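Local coordinates for protein putative oxidoreductase (Thermus thermophilus, PDB 2ISM) that is of unknown detailed function but is probably an oxidoreductase, built as a six-bladed beta-propeller that carries a bound calcium ion, at residues G28-P33 with G344-V348; E66-Y70 with R96-E100. All coordinates share one frame; numbering follows the deposited sequence.

Contact 1 of 2, residues G28-P33 with G344-V348; sequences GGLEVP and GDDRV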
ATOM      1  N   GLY B  28      11.080  14.857  15.344  1.00 15.14           N
ATOM      2  CA  GLY B  28      11.476  14.201  16.579  1.00 13.37           C
ATOM      3  C   GLY B  28      11.507  15.132  17.781  1.00 14.04           C
ATOM      4  O   GLY B  28      11.025  16.266  17.718  1.00 16.03           O
ATOM      5  N   GLY B  29      12.074  14.646  18.879  1.00 14.52           N
ATOM      6  CA  GLY B  29      12.162  15.437  20.092  1.00 11.45           C
ATOM      7  C   GLY B  29      10.865  15.468  20.878  1.00 18.88           C
ATOM      8  O   GLY B  29      10.731  16.247  21.818  1.00 13.22           O
ATOM      9  N   LEU B  30       9.913  14.611  20.506  1.00 17.13           N
ATOM     10  CA  LEU B  30       8.611  14.559  21.172  1.00 17.55           C
ATOM     11  C   LEU B  30       8.636  13.693  22.430  1.00 18.74           C
ATOM     12  O   LEU B  30       9.450  12.777  22.553  1.00 18.42           O
ATOM     13  CB  LEU B  30       7.555  14.014  20.200  1.00 14.48           C
ATOM     14  CG  LEU B  30       7.381  14.777  18.879  1.00 17.54           C
ATOM     15  CD1 LEU B  30       6.768  13.864  17.831  1.00 17.07           C
ATOM     16  CD2 LEU B  30       6.507  16.013  19.102  1.00 15.66           C
ATOM     17  N   GLU B  31       7.744  13.986  23.369  1.00 16.81           N
ATOM     18  CA  GLU B  31       7.681  13.209  24.598  1.00 12.06           C
ATOM     19  C   GLU B  31       6.442  12.324  24.581  1.00 15.24           C
ATOM     20  O   GLU B  31       5.342  12.766  24.910  1.00 12.02           O
ATOM     21  CB  GLU B  31       7.644  14.129  25.819  1.00 14.09           C
ATOM     22  CG  GLU B  31       8.104  13.434  27.085  1.00 21.45           C
ATOM     23  CD  GLU B  31       8.066  14.335  28.298  1.00 30.35           C
ATOM     24  OE1 GLU B  31       7.963  15.571  28.124  1.00 27.81           O
ATOM     25  OE2 GLU B  31       8.147  13.801  29.424  1.00 35.07           O
ATOM     26  N   VAL B  32       6.639  11.074  24.181  1.00 12.04           N
ATOM     27  CA  VAL B  32       5.565  10.090  24.104  1.00 14.35           C
ATOM     28  C   VAL B  32       4.404  10.496  23.183  1.00 13.92           C
ATOM     29  O   VAL B  32       3.287  10.748  23.646  1.00 13.17           O
ATOM     30  CB  VAL B  32       4.999   9.765  25.515  1.00 16.96           C
ATOM     31  CG1 VAL B  32       4.122   8.512  25.451  1.00 16.42           C
ATOM     32  CG2 VAL B  32       6.144   9.555  26.504  1.00 13.08           C
ATOM     33  N   PRO B  33       4.663  10.589  21.867  1.00 13.75           N
ATOM     34  CA  PRO B  33       3.598  10.955  20.922  1.00 15.33           C
ATOM     35  C   PRO B  33       2.623   9.779  20.886  1.00 13.77           C
ATOM     36  O   PRO B  33       2.878   8.750  20.257  1.00 15.54           O
ATOM     37  CB  PRO B  33       4.354  11.155  19.608  1.00 11.34           C
ATOM     38  CG  PRO B  33       5.565  10.281  19.763  1.00 15.24           C
ATOM     39  CD  PRO B  33       5.969  10.533  21.191  1.00 13.32           C
ATOM     40  N   GLY B 344      17.213  12.888  20.066  1.00 28.27           N
ATOM     41  CA  GLY B 344      16.150  13.098  19.096  1.00 27.51           C
ATOM     42  C   GLY B 344      14.989  12.137  19.277  1.00 26.86           C
ATOM     43  O   GLY B 344      14.032  12.156  18.504  1.00 24.36           O
ATOM     44  N   ASP B 345      15.053  11.317  20.325  1.00 23.93           N
ATOM     45  CA  ASP B 345      14.005  10.336  20.568  1.00 30.40           C
ATOM     46  C   ASP B 345      12.547  10.727  20.591  1.00 37.48           C
ATOM     47  O   ASP B 345      12.160  11.840  20.956  1.00 37.95           O
ATOM     48  CB  ASP B 345      14.233   9.560  21.848  1.00 24.48           C
ATOM     49  CG  ASP B 345      14.498   8.111  21.569  1.00 27.59           C
ATOM     50  OD1 ASP B 345      14.085   7.644  20.480  1.00 31.64           O
ATOM     51  OD2 ASP B 345      15.106   7.436  22.414  1.00 23.35           O
ATOM     52  N   ASP B 346      11.749   9.727  20.239  1.00 38.86           N
ATOM     53  CA  ASP B 346      10.320   9.827  20.075  1.00 27.37           C
ATOM     54  C   ASP B 346       9.648  10.508  18.920  1.00 23.10           C
ATOM     55  O   ASP B 346       8.825  11.427  19.032  1.00 17.68           O
ATOM     56  CB  ASP B 346       9.626  10.251  21.361  1.00 28.95           C
ATOM     57  CG  ASP B 346       9.522   9.088  22.336  1.00 16.35           C
ATOM     58  OD1 ASP B 346      10.089   8.027  21.988  1.00 19.94           O
ATOM     59  OD2 ASP B 346       8.905   9.211  23.416  1.00 17.68           O
ATOM     60  N   ARG B 347      10.125  10.056  17.776  1.00 15.80           N
ATOM     61  CA  ARG B 347       9.795  10.601  16.492  1.00 16.65           C
ATOM     62  C   ARG B 347       8.532  10.067  15.867  1.00 13.95           C
ATOM     63  O   ARG B 347       7.969   9.050  16.290  1.00 15.14           O
ATOM     64  CB  ARG B 347      10.931  10.140  15.577  1.00 17.28           C
ATOM     65  CG  ARG B 347      12.351  10.283  16.117  1.00 28.10           C
ATOM     66  CD  ARG B 347      13.328   9.595  15.156  1.00 30.03           C
ATOM     67  NE  ARG B 347      14.692  10.107  15.267  1.00 34.70           N
ATOM     68  CZ  ARG B 347      15.507   9.871  16.288  1.00 27.96           C
ATOM     69  NH1 ARG B 347      15.102   9.120  17.301  1.00 26.87           N
ATOM     70  NH2 ARG B 347      16.723  10.397  16.299  1.00 36.86           N
ATOM     71  N   VAL B 348       8.114  10.779  14.836  1.00 16.20           N
ATOM     72  CA  VAL B 348       6.987  10.395  14.022  1.00 11.54           C
ATOM     73  C   VAL B 348       7.730   9.878  12.793  1.00 14.15           C
ATOM     74  O   VAL B 348       8.515  10.610  12.191  1.00 16.64           O
ATOM     75  CB  VAL B 348       6.143  11.610  13.625  1.00 14.65           C
ATOM     76  CG1 VAL B 348       5.141  11.210  12.553  1.00 16.77           C
ATOM     77  CG2 VAL B 348       5.419  12.161  14.847  1.00 14.11           C
TER
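Loop-to-loop packing, polar at both ends, with L30, P33 and V348 packing between and alongside, brings G28-P33 against G344-V348 where the two ends of the chain meet. The main side-chain link is D346, whose OD2 accepts V32 N at 3.0 Å. That donor comes in on the anti side, 19° out of the carboxylate plane. R335 N also gives to OD2 and T332 OG1 pairs with OD1, so both oxygens of this buried carboxylate are occupied and its rotation is fixed.

At the other end G29 N donates to G344 O over 3.2 Å, from well above the carbonyl plane rather than along a lone pair. The same oxygen lies over the centre of one face of the R347 guanidinium, 3.4 Å above its plane; R347 NE meanwhile forms a salt bridge with E25.

Here the propeller ring is closed in the velcro manner: the N-terminal strand 23-27 pairs with the C-terminal strand 348-351, and the loop 28-33 then crosses to the next blade. Between the two bonds, L30 CB (3.1 Å) and P33 CG (3.5 Å) pack against D346 O, a buried carbonyl with no polar partner in the model. L30 has CG beside its backbone N (chi1 -57°), and from there CD1 reaches V348 CG2 at 3.7 Å. I46 of strand 44-48 touches L30, P33 and V348.

Contact 2 of 2, residues E66-Y70 with R96-E100; sequences ELSVY and RTVAE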
ATOM      1  N   GLU B  66      -2.563  23.255  24.974  1.00 18.41           N
ATOM      2  CA  GLU B  66      -1.958  22.681  26.157  1.00 23.35           C
ATOM      3  C   GLU B  66      -3.119  22.340  27.074  1.00 25.13           C
ATOM      4  O   GLU B  66      -3.970  23.188  27.345  1.00 24.65           O
ATOM      5  CB  GLU B  66      -1.018  23.680  26.829  1.00 28.45           C
ATOM      6  CG  GLU B  66      -0.119  23.047  27.875  1.00 44.47           C
ATOM      7  CD  GLU B  66       1.033  23.945  28.274  1.00 53.41           C
ATOM      8  OE1 GLU B  66       1.784  24.384  27.375  1.00 56.27           O
ATOM      9  OE2 GLU B  66       1.191  24.207  29.486  1.00 59.63           O
ATOM     10  N   LEU B  67      -3.168  21.093  27.527  1.00 21.29           N
ATOM     11  CA  LEU B  67      -4.240  20.651  28.408  1.00 19.78           C
ATOM     12  C   LEU B  67      -3.683  20.135  29.724  1.00 18.61           C
ATOM     13  O   LEU B  67      -2.646  19.475  29.755  1.00 17.99           O
ATOM     14  CB  LEU B  67      -5.055  19.541  27.736  1.00 18.91           C
ATOM     15  CG  LEU B  67      -5.759  19.876  26.418  1.00 27.29           C
ATOM     16  CD1 LEU B  67      -6.315  18.606  25.794  1.00 23.47           C
ATOM     17  CD2 LEU B  67      -6.872  20.876  26.671  1.00 29.55           C
ATOM     18  N   SER B  68      -4.371  20.454  30.814  1.00 18.33           N
ATOM     19  CA  SER B  68      -3.965  19.988  32.128  1.00 18.62           C
ATOM     20  C   SER B  68      -4.292  18.503  32.172  1.00 17.74           C
ATOM     21  O   SER B  68      -5.410  18.098  31.861  1.00 21.70           O
ATOM     22  CB  SER B  68      -4.751  20.722  33.220  1.00 23.47           C
ATOM     23  OG  SER B  68      -4.559  20.111  34.487  1.00 32.32           O
ATOM     24  N   VAL B  69      -3.315  17.684  32.535  1.00 16.41           N
ATOM     25  CA  VAL B  69      -3.552  16.252  32.613  1.00 15.24           C
ATOM     26  C   VAL B  69      -2.805  15.680  33.803  1.00 19.05           C
ATOM     27  O   VAL B  69      -1.914  16.326  34.362  1.00 15.19           O
ATOM     28  CB  VAL B  69      -3.074  15.510  31.334  1.00 13.44           C
ATOM     29  CG1 VAL B  69      -3.761  16.081  30.097  1.00  9.24           C
ATOM     30  CG2 VAL B  69      -1.567  15.615  31.205  1.00 14.74           C
ATOM     31  N   TYR B  70      -3.192  14.467  34.183  1.00 16.76           N
ATOM     32  CA  TYR B  70      -2.574  13.744  35.286  1.00 18.43           C
ATOM     33  C   TYR B  70      -1.577  12.811  34.626  1.00 21.98           C
ATOM     34  O   TYR B  70      -1.945  11.728  34.168  1.00 22.84           O
ATOM     35  CB  TYR B  70      -3.629  12.914  36.017  1.00 19.01           C
ATOM     36  CG  TYR B  70      -3.110  12.158  37.216  1.00 19.97           C
ATOM     37  CD1 TYR B  70      -2.726  12.833  38.375  1.00 20.93           C
ATOM     38  CD2 TYR B  70      -3.040  10.763  37.211  1.00 18.56           C
ATOM     39  CE1 TYR B  70      -2.294  12.141  39.502  1.00 17.16           C
ATOM     40  CE2 TYR B  70      -2.607  10.059  38.335  1.00 18.40           C
ATOM     41  CZ  TYR B  70      -2.239  10.758  39.477  1.00 20.35           C
ATOM     42  OH  TYR B  70      -1.845  10.079  40.604  1.00 20.32           O
ATOM     43  N   ARG B  96      -8.198  12.181  27.868  1.00  9.20           N
ATOM     44  CA  ARG B  96      -7.199  12.570  28.860  1.00  9.26           C
ATOM     45  C   ARG B  96      -7.544  12.168  30.289  1.00 11.06           C
ATOM     46  O   ARG B  96      -8.716  12.011  30.646  1.00 10.44           O
ATOM     47  CB  ARG B  96      -6.979  14.093  28.838  1.00  9.78           C
ATOM     48  CG  ARG B  96      -8.182  14.887  29.350  1.00 10.76           C
ATOM     49  CD  ARG B  96      -7.823  16.331  29.678  1.00 17.60           C
ATOM     50  NE  ARG B  96      -9.004  17.102  30.063  1.00 13.07           N
ATOM     51  CZ  ARG B  96      -8.981  18.372  30.455  1.00 20.52           C
ATOM     52  NH1 ARG B  96      -7.830  19.031  30.524  1.00 16.25           N
ATOM     53  NH2 ARG B  96     -10.116  18.991  30.764  1.00 16.63           N
ATOM     54  N   THR B  97      -6.501  12.009  31.101  1.00 12.65           N
ATOM     55  CA  THR B  97      -6.663  11.689  32.510  1.00 11.54           C
ATOM     56  C   THR B  97      -6.556  13.058  33.185  1.00 14.29           C
ATOM     57  O   THR B  97      -5.577  13.781  32.974  1.00 13.69           O
ATOM     58  CB  THR B  97      -5.517  10.793  33.031  1.00 15.45           C
ATOM     59  OG1 THR B  97      -5.277   9.726  32.105  1.00 11.40           O
ATOM     60  CG2 THR B  97      -5.889  10.196  34.389  1.00 12.44           C
ATOM     61  N   VAL B  98      -7.558  13.428  33.975  1.00 16.04           N
ATOM     62  CA  VAL B  98      -7.531  14.722  34.646  1.00 16.28           C
ATOM     63  C   VAL B  98      -7.658  14.543  36.160  1.00 18.18           C
ATOM     64  O   VAL B  98      -8.253  13.569  36.628  1.00 12.81           O
ATOM     65  CB  VAL B  98      -8.668  15.645  34.116  1.00 18.01           C
ATOM     66  CG1 VAL B  98     -10.016  15.191  34.647  1.00 15.19           C
ATOM     67  CG2 VAL B  98      -8.386  17.090  34.499  1.00 28.27           C
ATOM     68  N   ALA B  99      -7.089  15.479  36.919  1.00 14.72           N
ATOM     69  CA  ALA B  99      -7.129  15.413  38.377  1.00 18.45           C
ATOM     70  C   ALA B  99      -7.983  16.509  39.014  1.00 19.71           C
ATOM     71  O   ALA B  99      -8.478  16.345  40.131  1.00 18.04           O
ATOM     72  CB  ALA B  99      -5.707  15.477  38.937  1.00 20.51           C
ATOM     73  N   GLU B 100      -8.158  17.620  38.305  1.00 20.76           N
ATOM     74  CA  GLU B 100      -8.946  18.738  38.821  1.00 26.05           C
ATOM     75  C   GLU B 100     -10.408  18.389  39.087  1.00 25.40           C
ATOM     76  O   GLU B 100     -11.164  18.079  38.165  1.00 23.08           O
ATOM     77  CB  GLU B 100      -8.875  19.925  37.856  1.00 36.40           C
ATOM     78  CG  GLU B 100      -7.583  20.724  37.926  1.00 50.39           C
ATOM     79  CD  GLU B 100      -7.368  21.365  39.286  1.00 62.49           C
ATOM     80  OE1 GLU B 100      -8.361  21.830  39.889  1.00 67.94           O
ATOM     81  OE2 GLU B 100      -6.207  21.416  39.746  1.00 68.87           O
TER
HETATM   82  O   HOH W   1      -6.938  22.054  30.631  1.00 16.90           O
HETATM   83  O   HOH W   2      -5.559  17.635  35.851  1.00 25.10           O
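T97 O accepts a 2.8 Å hydrogen bond from Y70 N, nearly straight at 160°, and V69 CA makes a C-H...O contact with the same oxygen at 3.2 Å. The amide of Y70 reaches the oxygen from above the carbonyl plane, 40° out of it.

One residue back, R96 reaches across to the loop E66-Y70, its chain extended from CG to NE. Its CG sits between the backbone N and the carbonyl carbon (chi1 69°), and NH1 ends 2.9 Å from S68 O in a weak, strongly bent bond. A water held by both NH1 and S68 N backs up that link, lying at the guanidinium edge, in its plane, while V98 CG2 lies over the centre of one face. V69 CG1 rests against R96 CB at 4.0 Å, crossing the arginine's aliphatic part. A second water joins S68 OG to A99 N, 2.9 Å from the latter.

The side chains of Y70 and T97 cross at an angle, with T97 CG2 3.9 Å from Y70 CB; A99 CB touches Y70 CD1 at 4.0 Å. Farther out, Y70 OH bonds to P131 O, and T97 OG1 accepts from G76 N. The loop leaves the outermost strand of one propeller blade, 60-66, and passes the end of strand 92-98 in the next, whose neighbour 104-112 meets L67 through L110 and R96 through V108.

How the contacts relate
Both contacts involve linkers that carry the chain from the outermost strand of one propeller blade to the first strand of the next: 28-33 runs from strand 23-27 to 33-38, and 66-70 begins the passage from 60-66 to 77-82. The blade made of strands 33-38 to 60-66 therefore lies between them in sequence. Their centres are 20 Å apart and the nearest atoms about 10 Å, so they do not touch. Contact 1 joins residues over 300 positions apart and lies beside the seam where strands 23-27 and 348-351 close the ring, with contact 2, a local joint between successive blades, falling wholly within that span. Each centre lies about 18 Å from the centre of the chain.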